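Long-range contacts in lectin CEL-IV, C-type (Cucumaria echinata, PDB 3ALU), which binds galactose-containing sugars such as raffinose through a bound calcium ion, as a tetrameric C-type lectin with the EPN carbohydrate-recognition motif: residues Phe17-Asn22 / Lys144-Leu149; Gly77-Gln82 / Ala123-Asp128; Pro114-Asn119 / Trp134-Ser139. All blocks are in the same frame, centred on the assembly; numbering follows the deposited sequence.

Contact 1. Residues Phe17-Asn22 / Lys144-Leu149; sequences FRLFHN and KYICQL
Phe20 and Tyr145 face each other across an antiparallel pair of strands, 17-21 and 144-148. Backbone bonds join Arg18 to Cys147 in both directions, and Phe20 N gives one to Tyr145 O (2.8 Å); the return bond from Tyr145 N to Phe20 O is weak. The Tyr145 side chain starts with CG wedged between its backbone N and carbonyl carbon (chi1 57°), which swings the ring back over strand 17-21. Beyond CB the ring divides its contacts: Tyr145 CD1 and CE1 run beside Asn22, with CE1 3.4 Å from Asn22 OD1, while Tyr145 CE2 lies 3.6 Å from Phe20 CD2. At Tyr145 CZ, Phe20 CB presses on the ring face at 3.3 Å, a CH-pi contact. Tyr145 OH ends 3.0 Å from Asn22 OD1. The two rings are near parallel but slid apart. Flat Tyr145 suits its place by offering one face to Phe20 CB and packing on Ala29 and Ala32 of helix 26-33, while its hydroxyl reaches Asn22, where the strand ends. Cys147 SG meets Phe20 CE2 obliquely at 3.5 Å and forms a disulfide with Cys33 of the same helix. On the opposite sheet face, Leu19 CD1 meets Ile146 CG1 (3.9 Å), against helix 57-70. Pairing of an early strand with a late one, locked by a disulfide to the first helix, is a hallmark of the C-type lectin fold.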
loop_
_atom_site.group_PDB
_atom_site.type_symbol
_atom_site.label_atom_id
_atom_site.label_comp_id
_atom_site.label_asym_id
_atom_site.label_seq_id
_atom_site.Cartn_x
_atom_site.Cartn_y
_atom_site.Cartn_z
ATOM N N PHE A 17 -4.111 -5.673 -12.029
ATOM C CA PHE A 17 -4.778 -6.178 -13.228
ATOM C C PHE A 17 -6.148 -5.573 -13.404
ATOM O O PHE A 17 -6.812 -5.191 -12.441
ATOM C CB PHE A 17 -4.965 -7.686 -13.113
ATOM C CG PHE A 17 -3.670 -8.470 -12.988
ATOM C CD1 PHE A 17 -3.218 -8.890 -11.738
ATOM C CD2 PHE A 17 -2.930 -8.802 -14.116
ATOM C CE1 PHE A 17 -2.044 -9.644 -11.611
ATOM C CE2 PHE A 17 -1.762 -9.543 -14.014
ATOM C CZ PHE A 17 -1.302 -9.971 -12.787
ATOM N N ARG A 18 -6.601 -5.556 -14.659
ATOM C CA ARG A 18 -7.962 -5.144 -14.958
ATOM C C ARG A 18 -8.430 -5.824 -16.250
ATOM O O ARG A 18 -7.711 -5.868 -17.269
ATOM C CB ARG A 18 -8.058 -3.625 -15.062
ATOM C CG ARG A 18 -9.514 -3.131 -15.284
ATOM C CD ARG A 18 -9.624 -1.627 -15.055
ATOM N NE ARG A 18 -10.910 -1.224 -15.566
ATOM C CZ ARG A 18 -11.189 0.042 -15.878
ATOM N NH1 ARG A 18 -10.279 0.986 -15.671
ATOM N NH2 ARG A 18 -12.357 0.343 -16.387
ATOM N N LEU A 19 -9.611 -6.412 -16.144
ATOM C CA LEU A 19 -10.326 -6.994 -17.290
ATOM C C LEU A 19 -11.103 -5.941 -18.034
ATOM O O LEU A 19 -11.931 -5.206 -17.424
ATOM C CB LEU A 19 -11.261 -8.097 -16.760
ATOM C CG LEU A 19 -12.212 -8.699 -17.814
ATOM C CD1 LEU A 19 -11.438 -9.573 -18.778
ATOM C CD2 LEU A 19 -13.301 -9.492 -17.146
ATOM N N PHE A 20 -10.891 -5.890 -19.343
ATOM C CA PHE A 20 -11.630 -4.934 -20.206
ATOM C C PHE A 20 -12.630 -5.663 -21.077
ATOM O O PHE A 20 -12.367 -6.770 -21.571
ATOM C CB PHE A 20 -10.675 -4.074 -21.034
ATOM C CG PHE A 20 -9.888 -3.102 -20.191
ATOM C CD1 PHE A 20 -10.414 -1.831 -19.900
ATOM C CD2 PHE A 20 -8.678 -3.475 -19.609
ATOM C CE1 PHE A 20 -9.723 -0.946 -19.082
ATOM C CE2 PHE A 20 -7.960 -2.557 -18.794
ATOM C CZ PHE A 20 -8.510 -1.298 -18.522
ATOM N N HIS A 21 -13.796 -5.030 -21.255
ATOM C CA HIS A 21 -14.962 -5.694 -21.870
ATOM C C HIS A 21 -15.179 -5.405 -23.319
ATOM O O HIS A 21 -16.019 -6.078 -23.953
ATOM C CB HIS A 21 -16.244 -5.386 -21.091
ATOM C CG HIS A 21 -16.247 -5.923 -19.702
ATOM N ND1 HIS A 21 -17.139 -6.877 -19.282
ATOM C CD2 HIS A 21 -15.476 -5.628 -18.625
ATOM C CE1 HIS A 21 -16.936 -7.136 -18.004
ATOM N NE2 HIS A 21 -15.913 -6.415 -17.588
ATOM N N ASN A 22 -14.435 -4.441 -23.874
ATOM C CA ASN A 22 -14.536 -4.200 -25.313
ATOM C C ASN A 22 -13.696 -5.229 -26.037
ATOM O O ASN A 22 -12.735 -5.790 -25.467
ATOM C CB ASN A 22 -14.245 -2.743 -25.723
ATOM C CG ASN A 22 -12.847 -2.315 -25.435
ATOM O OD1 ASN A 22 -12.316 -2.560 -24.344
ATOM N ND2 ASN A 22 -12.226 -1.632 -26.410
ATOM N N LYS A 144 -12.269 -9.784 -25.388
ATOM C CA LYS A 144 -11.977 -9.105 -24.122
ATOM C C LYS A 144 -10.500 -9.407 -23.768
ATOM O O LYS A 144 -9.873 -10.318 -24.363
ATOM C CB LYS A 144 -12.871 -9.654 -23.047
ATOM C CG LYS A 144 -14.383 -9.391 -23.351
ATOM C CD LYS A 144 -15.205 -9.670 -22.120
ATOM C CE LYS A 144 -16.700 -9.274 -22.354
ATOM N NZ LYS A 144 -17.367 -10.105 -23.414
ATOM N N TYR A 145 -9.945 -8.657 -22.818
ATOM C CA TYR A 145 -8.505 -8.742 -22.578
ATOM C C TYR A 145 -8.221 -8.273 -21.169
ATOM O O TYR A 145 -8.965 -7.475 -20.603
ATOM C CB TYR A 145 -7.706 -7.906 -23.636
ATOM C CG TYR A 145 -8.110 -6.424 -23.691
ATOM C CD1 TYR A 145 -9.213 -6.038 -24.447
ATOM C CD2 TYR A 145 -7.376 -5.451 -23.017
ATOM C CE1 TYR A 145 -9.610 -4.683 -24.493
ATOM C CE2 TYR A 145 -7.752 -4.092 -23.069
ATOM C CZ TYR A 145 -8.887 -3.746 -23.811
ATOM O OH TYR A 145 -9.316 -2.420 -23.863
ATOM N N ILE A 146 -7.150 -8.793 -20.581
ATOM C CA ILE A 146 -6.670 -8.330 -19.282
ATOM C C ILE A 146 -5.377 -7.566 -19.429
ATOM O O ILE A 146 -4.395 -8.046 -20.006
ATOM C CB ILE A 146 -6.437 -9.499 -18.283
ATOM C CG1 ILE A 146 -7.726 -10.268 -18.026
ATOM C CG2 ILE A 146 -5.852 -9.022 -16.983
ATOM C CD1 ILE A 146 -7.454 -11.711 -17.592
ATOM N N CYS A 147 -5.385 -6.337 -18.914
ATOM C CA CYS A 147 -4.159 -5.522 -18.799
ATOM C C CYS A 147 -3.501 -5.675 -17.422
ATOM O O CYS A 147 -4.201 -5.910 -16.381
ATOM C CB CYS A 147 -4.471 -4.022 -19.014
ATOM S SG CYS A 147 -5.166 -3.608 -20.628
ATOM N N GLN A 148 -2.185 -5.466 -17.398
ATOM C CA GLN A 148 -1.440 -5.295 -16.148
ATOM C C GLN A 148 -0.791 -3.909 -16.194
ATOM O O GLN A 148 -0.317 -3.473 -17.238
ATOM C CB GLN A 148 -0.364 -6.401 -15.961
ATOM C CG GLN A 148 0.745 -6.286 -16.951
ATOM C CD GLN A 148 1.743 -7.407 -16.819
ATOM O OE1 GLN A 148 1.367 -8.525 -16.494
ATOM N NE2 GLN A 148 3.014 -7.114 -17.112
ATOM N N LEU A 149 -0.786 -3.205 -15.065
ATOM C CA LEU A 149 -0.017 -1.965 -14.994
ATOM C C LEU A 149 1.458 -2.324 -14.962
ATOM O O LEU A 149 1.804 -3.454 -14.651
ATOM C CB LEU A 149 -0.437 -1.174 -13.738
ATOM C CG LEU A 149 -1.873 -0.634 -13.841
ATOM C CD1 LEU A 149 -2.268 0.044 -12.530
ATOM C CD2 LEU A 149 -2.017 0.390 -14.980
#

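Contact 2. Residues Gly77-Gln82 / Ala123-Asp128; sequences GGWAPQ and AIAAGD. With GLA (alpha-D-galactopyranose), chain E; GLC (alpha-D-glucopyranose), chain B; EDO (1,2-ethanediol), chain J.
Trp79 directs its bond from CA to CB away from strand 120-125, yet CE3 of its indole still meets Ala125 CB (3.6 Å) at the ring edge. With CG beside the backbone N (chi1 -57°) and the ring set across the CB-CG bond (chi2 86°), one indole face meets galactose: C5 sits 3.4 Å from Trp79 CE2, and C6 lies over the CG-CD2 bond. This is the apolar patch of the sugar on an aromatic face, a common device of galactose-binding lectins. At the ring edge, Trp79 NE1 donates to glucose O5 (2.9 Å, 163°), so one residue serves two sugar units. Gln82 has an extended chain beyond CG, long enough for NE2 to reach galactose O6 at 2.7 Å, while OE1 accepts from an ethanediol, probably from the crystallisation liquor. Glutamine suits this place through its long, flexible chain and the NE2 donor that grips galactose O6. The peptide before Pro81 is cis, and the loop is fastened by Ala126 N to Pro81 O (2.9 Å) and Gly127 N to Trp79 O (2.9 Å). Gly127, having no side chain, lets Ala80 O come within 3.0 Å of its CA, and small Ala125 leaves the indole close to the strand. Tyr129 meets Trp79 edge-to-face. Loop 77-82 leads into strand 82-89, which runs antiparallel to 120-125; Ala126 packs on helix 57-70, Ile124 on that helix and strand 143-148, and Gln82 on strand 134-137.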
loop_
_atom_site.group_PDB
_atom_site.type_symbol
_atom_site.label_atom_id
_atom_site.label_comp_id
_atom_site.label_asym_id
_atom_site.label_seq_id
_atom_site.Cartn_x
_atom_site.Cartn_y
_atom_site.Cartn_z
ATOM N N GLY A 77 -19.950 -24.151 -22.344
ATOM C CA GLY A 77 -19.381 -25.499 -22.283
ATOM C C GLY A 77 -18.160 -25.626 -23.156
ATOM O O GLY A 77 -17.497 -26.664 -23.126
ATOM N N GLY A 78 -17.901 -24.606 -23.979
ATOM C CA GLY A 78 -16.746 -24.602 -24.906
ATOM C C GLY A 78 -15.533 -23.890 -24.312
ATOM O O GLY A 78 -15.318 -23.941 -23.106
ATOM N N TRP A 79 -14.736 -23.267 -25.168
ATOM C CA TRP A 79 -13.622 -22.421 -24.753
ATOM C C TRP A 79 -14.084 -21.070 -24.234
ATOM O O TRP A 79 -13.408 -20.469 -23.372
ATOM C CB TRP A 79 -12.703 -22.163 -25.950
ATOM C CG TRP A 79 -12.166 -23.426 -26.598
ATOM C CD1 TRP A 79 -12.788 -24.182 -27.569
ATOM C CD2 TRP A 79 -10.891 -24.060 -26.351
ATOM N NE1 TRP A 79 -11.985 -25.246 -27.920
ATOM C CE2 TRP A 79 -10.820 -25.196 -27.197
ATOM C CE3 TRP A 79 -9.817 -23.789 -25.488
ATOM C CZ2 TRP A 79 -9.709 -26.039 -27.224
ATOM C CZ3 TRP A 79 -8.706 -24.620 -25.506
ATOM C CH2 TRP A 79 -8.670 -25.755 -26.368
ATOM N N ALA A 80 -15.186 -20.569 -24.790
ATOM C CA ALA A 80 -15.670 -19.202 -24.543
ATOM C C ALA A 80 -16.139 -19.037 -23.115
ATOM O O ALA A 80 -16.790 -19.935 -22.570
ATOM C CB ALA A 80 -16.829 -18.842 -25.516
ATOM N N PRO A 81 -15.855 -17.870 -22.507
ATOM C CA PRO A 81 -15.185 -16.711 -23.116
ATOM C C PRO A 81 -13.641 -16.767 -23.146
ATOM O O PRO A 81 -13.013 -17.140 -22.162
ATOM C CB PRO A 81 -15.657 -15.548 -22.223
ATOM C CG PRO A 81 -15.850 -16.184 -20.873
ATOM C CD PRO A 81 -16.272 -17.607 -21.119
ATOM N N GLN A 82 -13.057 -16.306 -24.251
ATOM C CA GLN A 82 -11.616 -16.255 -24.375
ATOM C C GLN A 82 -11.194 -14.808 -24.152
ATOM O O GLN A 82 -11.794 -13.906 -24.706
ATOM C CB GLN A 82 -11.220 -16.713 -25.764
ATOM C CG GLN A 82 -11.657 -18.125 -25.966
ATOM C CD GLN A 82 -11.257 -18.659 -27.335
ATOM O OE1 GLN A 82 -12.068 -18.700 -28.265
ATOM N NE2 GLN A 82 -10.000 -19.061 -27.465
ATOM N N ALA A 123 -4.719 -16.848 -25.117
ATOM C CA ALA A 123 -5.875 -16.304 -24.427
ATOM C C ALA A 123 -6.245 -17.259 -23.322
ATOM O O ALA A 123 -6.179 -18.507 -23.478
ATOM C CB ALA A 123 -7.058 -16.156 -25.385
ATOM N N ILE A 124 -6.663 -16.699 -22.196
ATOM C CA ILE A 124 -7.316 -17.503 -21.155
ATOM C C ILE A 124 -8.645 -17.946 -21.724
ATOM O O ILE A 124 -9.444 -17.118 -22.166
ATOM C CB ILE A 124 -7.523 -16.664 -19.856
ATOM C CG1 ILE A 124 -6.173 -16.544 -19.124
ATOM C CG2 ILE A 124 -8.628 -17.280 -18.933
ATOM C CD1 ILE A 124 -6.172 -15.530 -17.943
ATOM N N ALA A 125 -8.885 -19.249 -21.748
ATOM C CA ALA A 125 -10.138 -19.749 -22.300
ATOM C C ALA A 125 -10.980 -20.176 -21.099
ATOM O O ALA A 125 -10.794 -21.259 -20.560
ATOM C CB ALA A 125 -9.856 -20.914 -23.277
ATOM N N ALA A 126 -11.903 -19.318 -20.647
ATOM C CA ALA A 126 -12.564 -19.565 -19.361
ATOM C C ALA A 126 -13.803 -20.432 -19.418
ATOM O O ALA A 126 -14.427 -20.725 -18.362
ATOM C CB ALA A 126 -12.915 -18.214 -18.663
ATOM N N GLY A 127 -14.200 -20.814 -20.634
ATOM C CA GLY A 127 -15.275 -21.792 -20.791
ATOM C C GLY A 127 -14.950 -23.111 -20.134
ATOM O O GLY A 127 -13.785 -23.413 -19.836
ATOM N N ASP A 128 -15.971 -23.937 -19.936
ATOM C CA ASP A 128 -15.801 -25.180 -19.187
ATOM C C ASP A 128 -14.925 -26.220 -19.870
ATOM O O ASP A 128 -14.425 -27.098 -19.197
ATOM C CB ASP A 128 -17.143 -25.806 -18.821
ATOM C CG ASP A 128 -17.895 -25.016 -17.788
ATOM O OD1 ASP A 128 -19.105 -25.240 -17.676
ATOM O OD2 ASP A 128 -17.297 -24.192 -17.076
HETATM C C1 GLA E . -10.486 -24.043 -31.906
HETATM C C2 GLA E . -9.033 -24.526 -31.992
HETATM C C3 GLA E . -8.405 -24.775 -30.629
HETATM C C4 GLA E . -8.558 -23.548 -29.721
HETATM C C5 GLA E . -10.033 -23.100 -29.722
HETATM C C6 GLA E . -10.269 -21.820 -28.904
HETATM O O2 GLA E . -8.966 -25.769 -32.724
HETATM O O3 GLA E . -7.022 -25.120 -30.804
HETATM O O4 GLA E . -7.731 -22.515 -30.266
HETATM O O5 GLA E . -10.497 -22.852 -31.062
HETATM O O6 GLA E . -9.581 -20.751 -29.559
HETATM C C1 GLC B . -13.832 -28.010 -29.508
HETATM C C2 GLC B . -15.269 -27.587 -29.240
HETATM C C3 GLC B . -15.878 -26.960 -30.490
HETATM C C4 GLC B . -15.029 -25.801 -30.997
HETATM C C5 GLC B . -13.559 -26.188 -31.177
HETATM C C6 GLC B . -12.740 -24.930 -31.546
HETATM O O2 GLC B . -16.018 -28.749 -28.864
HETATM O O3 GLC B . -17.199 -26.484 -30.173
HETATM O O4 GLC B . -15.548 -25.403 -32.267
HETATM O O5 GLC B . -13.056 -26.905 -30.021
HETATM O O6 GLC B . -11.315 -25.116 -31.426
HETATM C C1 EDO J . -14.327 -16.113 -27.269
HETATM O O1 EDO J . -15.139 -15.338 -26.404
HETATM C C2 EDO J . -14.953 -17.468 -27.471
HETATM O O2 EDO J . -14.827 -17.834 -28.838
#

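Contact 3. Residues Pro114-Asn119 / Trp134-Ser139; sequences PNNGPN and WADVYS. With CA (calcium ion), chain K; GLA (alpha-D-galactopyranose), chain E; EDO (1,2-ethanediol), chain I.
The EPN carbohydrate-recognition motif and its calcium site bring Pro114-Asn119 against Trp134-Ser139. Asp136 is the pivot: its OD1 (2.4 Å) and its backbone O both bind the calcium ion, joined by the side chains of Asn115 and Asn116, by Glu113, and by O3 and O4 of galactose. Its CG is held between the backbone N and carbonyl carbon (chi1 73°), bringing the carboxylate towards the backbone of 115-116. There Asp136 OD1 takes the Asn115 N-H (2.9 Å, 167°) from above the carboxylate plane, while Asp136 OD2 uses its syn lone pair for Asn116 N (2.8 Å) and is also hydrogen-bonded to Ser120 OG. An aspartate suits this place because its two oxygens serve metal and loop together. Pro114, after a cis peptide, lays CB against Asp136 OD2 at 3.4 Å. The amide of Asn116 is likewise shared: OD1 binds calcium at 2.3 Å, and ND2 donates to Tyr138 OH (3.2 Å), where one water links that hydroxyl to Gly117 O. Loop 114-119 precedes strand 120-125, the antiparallel neighbour of strand 134-137, while Val137 packs on Tyr84 of strand 82-89, and Trp134 meets Trp109 edge-to-face.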
loop_
_atom_site.group_PDB
_atom_site.type_symbol
_atom_site.label_atom_id
_atom_site.label_comp_id
_atom_site.label_asym_id
_atom_site.label_seq_id
_atom_site.Cartn_x
_atom_site.Cartn_y
_atom_site.Cartn_z
ATOM N N PRO A 114 -0.002 -24.835 -27.743
ATOM C CA PRO A 114 -0.458 -24.122 -28.945
ATOM C C PRO A 114 -0.470 -25.018 -30.162
ATOM O O PRO A 114 0.404 -25.886 -30.298
ATOM C CB PRO A 114 0.606 -23.004 -29.124
ATOM C CG PRO A 114 1.813 -23.513 -28.421
ATOM C CD PRO A 114 1.362 -24.453 -27.337
ATOM N N ASN A 115 -1.440 -24.817 -31.035
ATOM C CA ASN A 115 -1.549 -25.656 -32.239
ATOM C C ASN A 115 -1.884 -24.855 -33.479
ATOM O O ASN A 115 -2.167 -25.426 -34.556
ATOM C CB ASN A 115 -2.601 -26.744 -31.984
ATOM C CG ASN A 115 -3.996 -26.179 -31.804
ATOM O OD1 ASN A 115 -4.183 -24.985 -31.511
ATOM N ND2 ASN A 115 -4.998 -27.021 -31.985
ATOM N N ASN A 116 -1.853 -23.519 -33.355
ATOM C CA ASN A 116 -2.196 -22.620 -34.476
ATOM C C ASN A 116 -1.028 -21.765 -34.934
ATOM O O ASN A 116 -1.207 -20.790 -35.680
ATOM C CB ASN A 116 -3.428 -21.755 -34.155
ATOM C CG ASN A 116 -4.698 -22.569 -34.091
ATOM O OD1 ASN A 116 -5.320 -22.702 -33.039
ATOM N ND2 ASN A 116 -5.083 -23.182 -35.233
ATOM N N GLY A 117 0.177 -22.105 -34.486
ATOM C CA GLY A 117 1.394 -21.434 -35.003
ATOM C C GLY A 117 1.614 -21.647 -36.490
ATOM O O GLY A 117 1.058 -22.598 -37.041
ATOM N N PRO A 118 2.464 -20.808 -37.134
ATOM C CA PRO A 118 3.285 -19.777 -36.509
ATOM C C PRO A 118 2.485 -18.524 -36.200
ATOM O O PRO A 118 1.441 -18.317 -36.768
ATOM C CB PRO A 118 4.297 -19.407 -37.606
ATOM C CG PRO A 118 3.546 -19.734 -38.921
ATOM C CD PRO A 118 2.841 -21.017 -38.553
ATOM N N ASN A 119 3.012 -17.705 -35.311
ATOM C CA ASN A 119 2.432 -16.354 -35.115
ATOM C C ASN A 119 1.003 -16.328 -34.654
ATOM O O ASN A 119 0.156 -15.585 -35.181
ATOM C CB ASN A 119 2.713 -15.469 -36.339
ATOM C CG ASN A 119 4.201 -15.468 -36.698
ATOM O OD1 ASN A 119 5.062 -15.196 -35.838
ATOM N ND2 ASN A 119 4.526 -15.810 -37.955
ATOM N N TRP A 134 -4.899 -21.987 -21.288
ATOM C CA TRP A 134 -4.768 -21.114 -22.467
ATOM C C TRP A 134 -5.014 -21.830 -23.791
ATOM O O TRP A 134 -4.634 -23.004 -23.958
ATOM C CB TRP A 134 -3.398 -20.443 -22.549
ATOM C CG TRP A 134 -2.866 -19.920 -21.269
ATOM C CD1 TRP A 134 -3.592 -19.458 -20.214
ATOM C CD2 TRP A 134 -1.491 -19.784 -20.924
ATOM N NE1 TRP A 134 -2.738 -19.057 -19.211
ATOM C CE2 TRP A 134 -1.438 -19.232 -19.619
ATOM C CE3 TRP A 134 -0.273 -20.033 -21.615
ATOM C CZ2 TRP A 134 -0.213 -18.985 -18.930
ATOM C CZ3 TRP A 134 0.943 -19.785 -20.937
ATOM C CH2 TRP A 134 0.963 -19.266 -19.602
ATOM N N ALA A 135 -5.588 -21.085 -24.729
ATOM C CA ALA A 135 -5.679 -21.519 -26.128
ATOM C C ALA A 135 -4.855 -20.557 -26.955
ATOM O O ALA A 135 -4.754 -19.373 -26.602
ATOM C CB ALA A 135 -7.133 -21.491 -26.612
ATOM N N ASP A 136 -4.254 -21.024 -28.050
ATOM C CA ASP A 136 -3.710 -20.044 -28.998
ATOM C C ASP A 136 -4.692 -19.820 -30.135
ATOM O O ASP A 136 -5.453 -20.742 -30.508
ATOM C CB ASP A 136 -2.295 -20.377 -29.513
ATOM C CG ASP A 136 -2.269 -21.552 -30.517
ATOM O OD1 ASP A 136 -3.050 -22.507 -30.387
ATOM O OD2 ASP A 136 -1.410 -21.529 -31.427
ATOM N N VAL A 137 -4.713 -18.577 -30.602
ATOM C CA VAL A 137 -5.699 -18.156 -31.601
ATOM C C VAL A 137 -5.021 -17.249 -32.602
ATOM O O VAL A 137 -3.967 -16.688 -32.348
ATOM C CB VAL A 137 -6.889 -17.370 -30.942
ATOM C CG1 VAL A 137 -7.657 -18.204 -29.896
ATOM C CG2 VAL A 137 -6.435 -16.005 -30.356
ATOM N N TYR A 138 -5.657 -17.072 -33.765
ATOM C CA TYR A 138 -5.136 -16.095 -34.716
ATOM C C TYR A 138 -5.438 -14.686 -34.214
ATOM O O TYR A 138 -6.478 -14.440 -33.571
ATOM C CB TYR A 138 -5.690 -16.371 -36.145
ATOM C CG TYR A 138 -5.238 -17.720 -36.606
ATOM C CD1 TYR A 138 -6.150 -18.727 -36.866
ATOM C CD2 TYR A 138 -3.871 -18.005 -36.684
ATOM C CE1 TYR A 138 -5.703 -20.020 -37.235
ATOM C CE2 TYR A 138 -3.425 -19.267 -37.054
ATOM C CZ TYR A 138 -4.353 -20.256 -37.324
ATOM O OH TYR A 138 -3.916 -21.526 -37.667
ATOM N N SER A 139 -4.513 -13.790 -34.521
ATOM C CA SER A 139 -4.424 -12.467 -33.895
ATOM C C SER A 139 -5.550 -11.539 -34.286
ATOM O O SER A 139 -5.766 -10.500 -33.660
ATOM C CB SER A 139 -3.084 -11.817 -34.226
ATOM O OG SER A 139 -2.994 -11.485 -35.609
HETATM CA CA CA K . -5.348 -23.144 -30.811
HETATM C C1 GLA E . -10.486 -24.043 -31.906
HETATM C C2 GLA E . -9.033 -24.526 -31.992
HETATM C C3 GLA E . -8.405 -24.775 -30.629
HETATM C C4 GLA E . -8.558 -23.548 -29.721
HETATM C C5 GLA E . -10.033 -23.100 -29.722
HETATM C C6 GLA E . -10.269 -21.820 -28.904
HETATM O O2 GLA E . -8.966 -25.769 -32.724
HETATM O O3 GLA E . -7.022 -25.120 -30.804
HETATM O O4 GLA E . -7.731 -22.515 -30.266
HETATM O O5 GLA E . -10.497 -22.852 -31.062
HETATM O O6 GLA E . -9.581 -20.751 -29.559
HETATM C C1 EDO I . -7.528 -20.154 -34.079
HETATM O O1 EDO I . -8.050 -18.823 -33.992
HETATM C C2 EDO I . -8.354 -21.124 -33.264
HETATM O O2 EDO I . -9.379 -21.617 -34.123
HETATM O O HOH W 1 -1.341 -22.272 -38.482
HETATM O O HOH W 2 -2.265 -14.855 -35.895
#

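Leaving the N terminus, the chain runs through strand 15-21 and both helices before reaching 77-82; strand 143-148 comes back much later to close contact 1, the longest of the three loops. Contacts 2 and 3 both fall within that loop, and they cross: 77-82 and 114-119 are passed in turn, then 123-128 returns to the first and 134-139 to the second. Strands 120-125 and 134-137 are sheet neighbours, bordering at Ala123 O and Ala135 N (2.9 Å, a probable hydrogen bond). Separately, Trp79 packs on Ala135, and both contacts touch the galactose. Contact 1 meets contact 2 through Ile146 and Ile124, joining strands 15-21 and 143-148 to the sugar-binding region.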